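Local structure of glycine betaine, L-proline ABC transporter, glycine/betaine/L-proline-binding protein (ProX) (Borrelia burgdorferi, 3TMG) at residues V103-S106 against Y107-I110; T211-R214 against L215-N219; A165-D168 against S169-R173. The protein binds glycine betaine and is probably the substrate-binding component of an ABC transporter for such compounds. One frame throughout, in Å; residues are numbered along the deposited sequence.

Contacts 1 and 2 sit at opposite sides of the chain's centre, about 43 Å apart between centres, yet both reach one antiparallel sheet, in which strands 88-105 and 207-214 are neighbours. Each is built round a type I turn at which the chain leaves a strand of that sheet. Contact 1 is buried and is made by one proline, two valines and a tyrosine ring. Contact 2 is only partly buried, and an arginine, two waters and the start of a helix supply its polar bonds. Contact 3 is a surface helix whose bonds run four residues along the chain. It touches contact 1, where Tyr107 and Pro105 rest on Ile171, and stays well away from contact 2.

Contact 1 (V103-S106 against Y107-I110)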
ATOM      1  N   VAL A 103      11.302  -9.028  -7.070  1.00 14.16           N
ATOM      2  CA  VAL A 103      10.465 -10.008  -7.726  1.00 14.38           C
ATOM      3  C   VAL A 103      10.888 -10.214  -9.163  1.00 15.43           C
ATOM      4  O   VAL A 103      11.195  -9.252  -9.901  1.00 15.53           O
ATOM      5  CB  VAL A 103       8.981  -9.548  -7.680  1.00 13.63           C
ATOM      6  CG1 VAL A 103       8.095 -10.388  -8.594  1.00 13.98           C
ATOM      7  CG2 VAL A 103       8.467  -9.601  -6.235  1.00 12.75           C
ATOM      8  N   VAL A 104      10.939 -11.484  -9.556  1.00 16.45           N
ATOM      9  CA  VAL A 104      11.196 -11.869 -10.939  1.00 17.59           C
ATOM     10  C   VAL A 104      10.124 -12.892 -11.358  1.00 18.25           C
ATOM     11  O   VAL A 104       9.556 -13.546 -10.507  1.00 17.77           O
ATOM     12  CB  VAL A 104      12.603 -12.506 -11.093  1.00 18.57           C
ATOM     13  CG1 VAL A 104      13.708 -11.472 -10.752  1.00 18.24           C
ATOM     14  CG2 VAL A 104      12.710 -13.777 -10.241  1.00 18.48           C
ATOM     15  N   PRO A 105       9.883 -13.054 -12.678  1.00 19.79           N
ATOM     16  CA  PRO A 105       9.092 -14.167 -13.187  1.00 20.71           C
ATOM     17  C   PRO A 105       9.725 -15.455 -12.716  1.00 21.69           C
ATOM     18  O   PRO A 105      10.962 -15.556 -12.621  1.00 22.65           O
ATOM     19  CB  PRO A 105       9.249 -14.034 -14.708  1.00 21.82           C
ATOM     20  CG  PRO A 105       9.453 -12.570 -14.915  1.00 21.36           C
ATOM     21  CD  PRO A 105      10.357 -12.182 -13.776  1.00 20.26           C
ATOM     22  N   SER A 106       8.890 -16.433 -12.421  1.00 21.99           N
ATOM     23  CA  SER A 106       9.366 -17.723 -11.940  1.00 23.21           C
ATOM     24  C   SER A 106      10.299 -18.438 -12.915  1.00 25.33           C
ATOM     25  O   SER A 106      11.118 -19.235 -12.480  1.00 25.91           O
ATOM     26  CB  SER A 106       8.188 -18.639 -11.617  1.00 23.66           C
ATOM     27  OG  SER A 106       7.499 -18.081 -10.511  1.00 22.44           O
ATOM     28  N   TYR A 107      10.189 -18.155 -14.212  1.00 26.20           N
ATOM     29  CA  TYR A 107      11.113 -18.766 -15.175  1.00 28.37           C
ATOM     30  C   TYR A 107      12.569 -18.219 -15.087  1.00 29.48           C
ATOM     31  O   TYR A 107      13.475 -18.788 -15.682  1.00 30.63           O
ATOM     32  CB  TYR A 107      10.557 -18.723 -16.603  1.00 28.94           C
ATOM     33  CG  TYR A 107      10.223 -17.335 -17.102  1.00 28.17           C
ATOM     34  CD1 TYR A 107      11.245 -16.372 -17.314  1.00 28.16           C
ATOM     35  CD2 TYR A 107       8.896 -16.963 -17.338  1.00 27.58           C
ATOM     36  CE1 TYR A 107      10.945 -15.096 -17.767  1.00 27.59           C
ATOM     37  CE2 TYR A 107       8.586 -15.687 -17.785  1.00 26.93           C
ATOM     38  CZ  TYR A 107       9.606 -14.784 -18.016  1.00 26.97           C
ATOM     39  OH  TYR A 107       9.297 -13.552 -18.453  1.00 26.99           O
ATOM     40  N   VAL A 108      12.807 -17.153 -14.327  1.00 28.93           N
ATOM     41  CA  VAL A 108      14.180 -16.694 -14.077  1.00 29.59           C
ATOM     42  C   VAL A 108      14.867 -17.621 -13.044  1.00 30.38           C
ATOM     43  O   VAL A 108      14.394 -17.767 -11.917  1.00 29.06           O
ATOM     44  CB  VAL A 108      14.233 -15.216 -13.624  1.00 28.13           C
ATOM     45  CG1 VAL A 108      15.667 -14.788 -13.368  1.00 28.23           C
ATOM     46  CG2 VAL A 108      13.576 -14.315 -14.659  1.00 28.30           C
ATOM     47  N   PRO A 109      15.996 -18.257 -13.432  1.00 32.24           N
ATOM     48  CA  PRO A 109      16.576 -19.328 -12.631  1.00 33.54           C
ATOM     49  C   PRO A 109      17.494 -18.914 -11.469  1.00 34.30           C
ATOM     50  O   PRO A 109      18.464 -19.627 -11.178  1.00 35.47           O
ATOM     51  CB  PRO A 109      17.369 -20.121 -13.658  1.00 35.40           C
ATOM     52  CG  PRO A 109      17.806 -19.087 -14.652  1.00 35.56           C
ATOM     53  CD  PRO A 109      16.785 -17.993 -14.647  1.00 34.19           C
ATOM     54  N   ILE A 110      17.191 -17.803 -10.794  1.00 32.64           N
ATOM     55  CA  ILE A 110      17.869 -17.484  -9.540  1.00 32.12           C
ATOM     56  C   ILE A 110      16.875 -17.468  -8.364  1.00 31.30           C
ATOM     57  O   ILE A 110      15.667 -17.281  -8.565  1.00 30.89           O
ATOM     58  CB  ILE A 110      18.641 -16.144  -9.616  1.00 32.04           C
ATOM     59  CG1 ILE A 110      17.685 -14.977  -9.838  1.00 30.85           C
ATOM     60  CG2 ILE A 110      19.728 -16.190 -10.678  1.00 33.18           C
ATOM     61  CD1 ILE A 110      18.330 -13.656  -9.564  1.00 30.08           C
TER
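Strand 88-105 ends in a type I beta turn from Pro105 to Val108, closed by a hydrogen bond from Val108 N to Pro105 O at 3.0 Å. The bond is fairly straight (161°), but the donor sits above the carbonyl plane, 48° out of it. The main side-chain contact is a CH-pi interaction. Pro105 CB lies over one face of the Tyr107 ring, 3.5 Å from the centroid and offset toward the rim at CZ. Pro105 CG is farther along, 3.7 Å from Tyr107 OH. Tyr107 CG sits between its backbone N and carbonyl carbon (chi1 57°), which folds the ring back over the proline. The hydroxyl is then anchored by a hydrogen bond to Glu175 O.

Val104, just before the turn, adds to the apolar contact. Its CG2 meets Val108 CB at 4.0 Å, the two side chains nearly perpendicular. Val108 CG2 also approaches Pro105 CD at 4.0 Å. Ser106 OG is hydrogen-bonded to Asp192, and Lys194 NZ binds the carbonyls of Val108 and Ile110. Pro105 and Tyr107 both touch Ile171 of helix 160-172.

The chemistry is therefore mostly apolar across the turn, with one backbone bond closing it. The tyrosine is held at two points: one ring face against Pro105 and the hydroxyl on Glu175 O.

Contact 2 (T211-R214 against L215-N219); sequences TLVR and LGLEN
Val213 meets Leu217 where strand 207-214 passes through a turn into helix 217-220. Leu217 CD2 lies 3.8 Å from Val213 CB and equally near CG1. Leu217 CG is anti to its backbone N (chi1 -174°), which carries CD2 back to Val213 and CD1 toward the Arg214 guanidinium. Phe228 of helix 222-230 touches both Val213 and Leu217, so the pair belongs to the packing between sheet and helix.

Arg214 comes next and opens a type I beta turn that runs to Leu217. Its carbonyl O accepts from Leu217 N at 3.3 Å, a long bond with the donor well above the carbonyl plane. Water 1 donates to the same O and accepts from Glu218 N at 2.9 Å, linking the Arg214 carbonyl to the first turn of the helix.

The first torsion (chi1 57°) turns the Arg214 chain over its own backbone, and the extended chain then lays the guanidinium across the turn. Leu217 CA sits over the centre of one face, 3.9 Å above the plane. Arg214 CG is 3.9 Å from Leu217 CB. Water 2 lies in plane at the guanidinium edge and accepts from Arg214 NH1 at 2.9 Å and from Gly216 N at 2.7 Å.

Arg214 also forms salt bridges through NE to Asp66 and through NH2 to Asp220. These two carboxylates probably offset its charge and, with water 2, fix the rotation of the guanidinium over the turn.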
ATOM      1  N   THR A 211      -2.843   2.331  10.756  1.00 13.66           N
ATOM      2  CA  THR A 211      -3.739   3.464  10.645  1.00 14.21           C
ATOM      3  C   THR A 211      -3.145   4.531  11.582  1.00 15.07           C
ATOM      4  O   THR A 211      -2.898   4.267  12.764  1.00 15.53           O
ATOM      5  CB  THR A 211      -5.163   3.088  11.132  1.00 14.77           C
ATOM      6  OG1 THR A 211      -5.735   2.126  10.223  1.00 14.40           O
ATOM      7  CG2 THR A 211      -6.069   4.349  11.149  1.00 15.49           C
ATOM      8  N   LEU A 212      -2.859   5.704  11.033  1.00 15.12           N
ATOM      9  CA  LEU A 212      -2.375   6.810  11.848  1.00 15.97           C
ATOM     10  C   LEU A 212      -3.381   7.941  11.801  1.00 16.51           C
ATOM     11  O   LEU A 212      -3.984   8.197  10.748  1.00 16.33           O
ATOM     12  CB  LEU A 212      -1.025   7.324  11.354  1.00 16.16           C
ATOM     13  CG  LEU A 212      -0.013   6.283  10.886  1.00 16.06           C
ATOM     14  CD1 LEU A 212       1.177   6.953  10.207  1.00 16.28           C
ATOM     15  CD2 LEU A 212       0.469   5.354  12.006  1.00 16.26           C
ATOM     16  N   VAL A 213      -3.543   8.656  12.921  1.00 17.59           N
ATOM     17  CA  VAL A 213      -4.469   9.794  12.958  1.00 18.31           C
ATOM     18  C   VAL A 213      -3.736  11.001  13.555  1.00 19.59           C
ATOM     19  O   VAL A 213      -2.717  10.867  14.222  1.00 19.12           O
ATOM     20  CB  VAL A 213      -5.772   9.493  13.758  1.00 18.89           C
ATOM     21  CG1 VAL A 213      -6.567   8.363  13.136  1.00 17.78           C
ATOM     22  CG2 VAL A 213      -5.465   9.183  15.226  1.00 19.67           C
ATOM     23  N   ARG A 214      -4.242  12.184  13.273  1.00 20.75           N
ATOM     24  CA  ARG A 214      -3.624  13.412  13.785  1.00 22.75           C
ATOM     25  C   ARG A 214      -3.756  13.486  15.313  1.00 24.65           C
ATOM     26  O   ARG A 214      -4.691  12.934  15.862  1.00 24.46           O
ATOM     27  CB  ARG A 214      -4.242  14.650  13.134  1.00 23.13           C
ATOM     28  CG  ARG A 214      -5.744  14.803  13.283  1.00 23.55           C
ATOM     29  CD  ARG A 214      -6.215  16.153  12.755  1.00 24.26           C
ATOM     30  NE  ARG A 214      -7.625  16.396  13.050  1.00 24.73           N
ATOM     31  CZ  ARG A 214      -8.095  16.916  14.186  1.00 26.25           C
ATOM     32  NH1 ARG A 214      -7.266  17.278  15.161  1.00 26.80           N
ATOM     33  NH2 ARG A 214      -9.414  17.108  14.322  1.00 26.90           N
ATOM     34  N   LEU A 215      -2.834  14.204  15.958  1.00 26.91           N
ATOM     35  CA  LEU A 215      -2.857  14.476  17.399  1.00 30.05           C
ATOM     36  C   LEU A 215      -4.224  14.804  18.047  1.00 31.96           C
ATOM     37  O   LEU A 215      -4.545  14.277  19.112  1.00 36.18           O
ATOM     38  CB  LEU A 215      -1.835  15.587  17.757  1.00 31.41           C
ATOM     39  CG  LEU A 215      -0.346  15.231  17.618  1.00 31.48           C
ATOM     40  CD1 LEU A 215       0.564  16.333  18.134  1.00 32.70           C
ATOM     41  CD2 LEU A 215      -0.016  13.903  18.293  1.00 30.87           C
ATOM     42  N   GLY A 216      -5.029  15.661  17.446  1.00 31.55           N
ATOM     43  CA  GLY A 216      -6.237  16.104  18.198  1.00 31.87           C
ATOM     44  C   GLY A 216      -7.516  15.336  17.873  1.00 29.91           C
ATOM     45  O   GLY A 216      -8.574  15.672  18.383  1.00 30.26           O
ATOM     46  N   LEU A 217      -7.434  14.291  17.049  1.00 26.96           N
ATOM     47  CA  LEU A 217      -8.649  13.689  16.505  1.00 26.42           C
ATOM     48  C   LEU A 217      -9.532  13.010  17.563  1.00 27.28           C
ATOM     49  O   LEU A 217     -10.783  13.121  17.522  1.00 27.82           O
ATOM     50  CB  LEU A 217      -8.340  12.705  15.334  1.00 23.93           C
ATOM     51  CG  LEU A 217      -9.615  12.178  14.638  1.00 23.53           C
ATOM     52  CD1 LEU A 217     -10.288  13.248  13.794  1.00 23.56           C
ATOM     53  CD2 LEU A 217      -9.260  10.973  13.757  1.00 21.68           C
ATOM     54  N   GLU A 218      -8.890  12.335  18.512  1.00 27.98           N
ATOM     55  CA  GLU A 218      -9.616  11.599  19.549  1.00 29.60           C
ATOM     56  C   GLU A 218     -10.492  12.555  20.351  1.00 31.37           C
ATOM     57  O   GLU A 218     -11.666  12.270  20.598  1.00 31.58           O
ATOM     58  CB  GLU A 218      -8.652  10.852  20.474  1.00 31.25           C
ATOM     59  CG  GLU A 218      -9.372   9.944  21.451  1.00 33.62           C
ATOM     60  CD  GLU A 218      -8.466   9.025  22.251  1.00 35.44           C
ATOM     61  OE1 GLU A 218      -7.217   9.205  22.284  1.00 36.63           O
ATOM     62  OE2 GLU A 218      -9.037   8.087  22.850  1.00 37.26           O
ATOM     63  N   ASN A 219      -9.911  13.697  20.709  1.00 32.49           N
ATOM     64  CA  ASN A 219     -10.655  14.796  21.373  1.00 35.09           C
ATOM     65  C   ASN A 219     -11.757  15.428  20.500  1.00 35.33           C
ATOM     66  O   ASN A 219     -12.885  15.621  20.967  1.00 37.17           O
ATOM     67  CB  ASN A 219      -9.678  15.865  21.895  1.00 36.06           C
TER
HETATM   68  O   HOH W   1      -6.134  11.504  18.170  1.00 22.41           O
HETATM   69  O   HOH W   2      -4.387  17.428  15.452  1.00 36.56           O

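Contact 3 (A165-D168 against S169-R173)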
ATOM      1  N   ALA A 165       2.505  -2.932 -15.962  1.00 20.22           N
ATOM      2  CA  ALA A 165       2.481  -3.057 -17.424  1.00 21.95           C
ATOM      3  C   ALA A 165       3.815  -3.598 -17.967  1.00 22.80           C
ATOM      4  O   ALA A 165       3.815  -4.461 -18.845  1.00 23.31           O
ATOM      5  CB  ALA A 165       2.085  -1.723 -18.087  1.00 22.96           C
ATOM      6  N   SER A 166       4.952  -3.137 -17.439  1.00 22.14           N
ATOM      7  CA  SER A 166       6.241  -3.699 -17.856  1.00 23.10           C
ATOM      8  C   SER A 166       6.410  -5.185 -17.483  1.00 22.91           C
ATOM      9  O   SER A 166       6.931  -5.973 -18.262  1.00 23.22           O
ATOM     10  CB  SER A 166       7.411  -2.913 -17.273  1.00 24.06           C
ATOM     11  OG  SER A 166       7.222  -1.526 -17.431  1.00 25.26           O
ATOM     12  N   LEU A 167       6.029  -5.546 -16.252  1.00 21.32           N
ATOM     13  CA  LEU A 167       5.988  -6.969 -15.842  1.00 21.83           C
ATOM     14  C   LEU A 167       5.118  -7.829 -16.792  1.00 23.32           C
ATOM     15  O   LEU A 167       5.540  -8.908 -17.227  1.00 23.07           O
ATOM     16  CB  LEU A 167       5.478  -7.096 -14.367  1.00 19.43           C
ATOM     17  CG  LEU A 167       5.308  -8.517 -13.776  1.00 19.50           C
ATOM     18  CD1 LEU A 167       6.636  -9.237 -13.706  1.00 19.64           C
ATOM     19  CD2 LEU A 167       4.718  -8.427 -12.361  1.00 17.52           C
ATOM     20  N   ASP A 168       3.905  -7.346 -17.072  1.00 24.62           N
ATOM     21  CA  ASP A 168       2.971  -8.037 -17.984  1.00 28.89           C
ATOM     22  C   ASP A 168       3.647  -8.240 -19.352  1.00 30.44           C
ATOM     23  O   ASP A 168       3.647  -9.339 -19.895  1.00 31.64           O
ATOM     24  CB  ASP A 168       1.671  -7.234 -18.136  1.00 30.82           C
ATOM     25  CG  ASP A 168       0.552  -8.027 -18.843  1.00 36.22           C
ATOM     26  OD1 ASP A 168       0.519  -9.270 -18.790  1.00 37.85           O
ATOM     27  OD2 ASP A 168      -0.326  -7.394 -19.457  1.00 40.24           O
ATOM     28  N   SER A 169       4.275  -7.182 -19.861  1.00 31.64           N
ATOM     29  CA  SER A 169       4.946  -7.201 -21.167  1.00 34.63           C
ATOM     30  C   SER A 169       6.109  -8.164 -21.256  1.00 34.91           C
ATOM     31  O   SER A 169       6.217  -8.927 -22.234  1.00 36.19           O
ATOM     32  CB  SER A 169       5.456  -5.799 -21.533  1.00 36.49           C
ATOM     33  OG  SER A 169       4.378  -4.944 -21.829  1.00 39.01           O
ATOM     34  N   SER A 170       7.002  -8.089 -20.276  1.00 32.94           N
ATOM     35  CA  SER A 170       8.149  -8.981 -20.183  1.00 33.49           C
ATOM     36  C   SER A 170       7.749 -10.439 -20.113  1.00 33.77           C
ATOM     37  O   SER A 170       8.369 -11.289 -20.792  1.00 35.83           O
ATOM     38  CB  SER A 170       9.001  -8.630 -18.979  1.00 32.45           C
ATOM     39  OG  SER A 170       9.745  -7.459 -19.244  1.00 33.62           O
ATOM     40  N   ILE A 171       6.727 -10.742 -19.311  1.00 31.80           N
ATOM     41  CA  ILE A 171       6.310 -12.142 -19.141  1.00 32.64           C
ATOM     42  C   ILE A 171       5.726 -12.709 -20.442  1.00 35.10           C
ATOM     43  O   ILE A 171       6.047 -13.823 -20.823  1.00 35.68           O
ATOM     44  CB  ILE A 171       5.344 -12.325 -17.971  1.00 30.34           C
ATOM     45  CG1 ILE A 171       6.146 -12.315 -16.665  1.00 28.77           C
ATOM     46  CG2 ILE A 171       4.520 -13.624 -18.100  1.00 30.44           C
ATOM     47  CD1 ILE A 171       5.270 -12.215 -15.442  1.00 28.21           C
ATOM     48  N   LYS A 172       4.880 -11.929 -21.115  1.00 37.64           N
ATOM     49  CA  LYS A 172       4.381 -12.315 -22.462  1.00 40.90           C
ATOM     50  C   LYS A 172       5.523 -12.556 -23.467  1.00 41.15           C
ATOM     51  O   LYS A 172       5.447 -13.459 -24.296  1.00 44.48           O
ATOM     52  CB  LYS A 172       3.320 -11.311 -22.946  1.00 43.27           C
ATOM     53  CG  LYS A 172       1.925 -11.625 -22.384  1.00 45.65           C
ATOM     54  CD  LYS A 172       1.078 -10.399 -22.054  1.00 46.41           C
ATOM     55  CE  LYS A 172      -0.386 -10.779 -21.828  1.00 48.14           C
ATOM     56  NZ  LYS A 172      -1.090  -9.931 -20.814  1.00 46.54           N
ATOM     57  N   ARG A 173       6.595 -11.780 -23.370  1.00 40.82           N
ATOM     58  CA  ARG A 173       7.811 -11.980 -24.173  1.00 42.73           C
ATOM     59  C   ARG A 173       8.745 -13.063 -23.657  1.00 42.32           C
ATOM     60  O   ARG A 173       9.767 -13.340 -24.280  1.00 42.60           O
ATOM     61  CB  ARG A 173       8.641 -10.688 -24.223  1.00 43.75           C
ATOM     62  CG  ARG A 173       8.119  -9.675 -25.200  1.00 44.82           C
ATOM     63  CD  ARG A 173       8.690  -8.289 -24.936  1.00 44.71           C
ATOM     64  NE  ARG A 173       8.077  -7.360 -25.881  1.00 44.98           N
ATOM     65  CZ  ARG A 173       6.780  -7.074 -25.898  1.00 44.72           C
ATOM     66  NH1 ARG A 173       5.962  -7.616 -25.005  1.00 43.50           N
ATOM     67  NH2 ARG A 173       6.301  -6.232 -26.797  1.00 46.74           N
TER
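Asp168 and Lys172 form an i to i+4 salt bridge on the alpha-helix 160-172. Lys172 NZ meets Asp168 OD1 at 2.7 Å, on the syn side and 18° out of the carboxylate plane. A weak second bond runs to OD2. The lysine chain bends at chi2 (144°) and chi4 (147°), which curls its end back to the carboxylate. CD and CE pass alongside OD1.

Leu167 and Ile171 run alongside each other in the same direction, with their CD1 methyls 3.7 Å apart. Both touch Ile193 of strand 193-195, and Leu167 also touches Ile177. The pair thus forms part of the helix face against the sheet, while the salt bridge belongs to the more exposed surface.

Regular backbone bonds set this spacing, from Ser169, Ser170, Ile171 and Lys172 N to the carbonyls four residues earlier. Two serines add side-chain bonds. Ser170 OG makes a weak one to Ser166 O. At the C-terminal end, Arg173 N and NH1 both bind Ser169 O. Ala165 O is likewise gripped twice, by Ser169 N at 2.9 Å and by Ser169 OG at 3.1 Å, from opposite faces of its carbonyl plane.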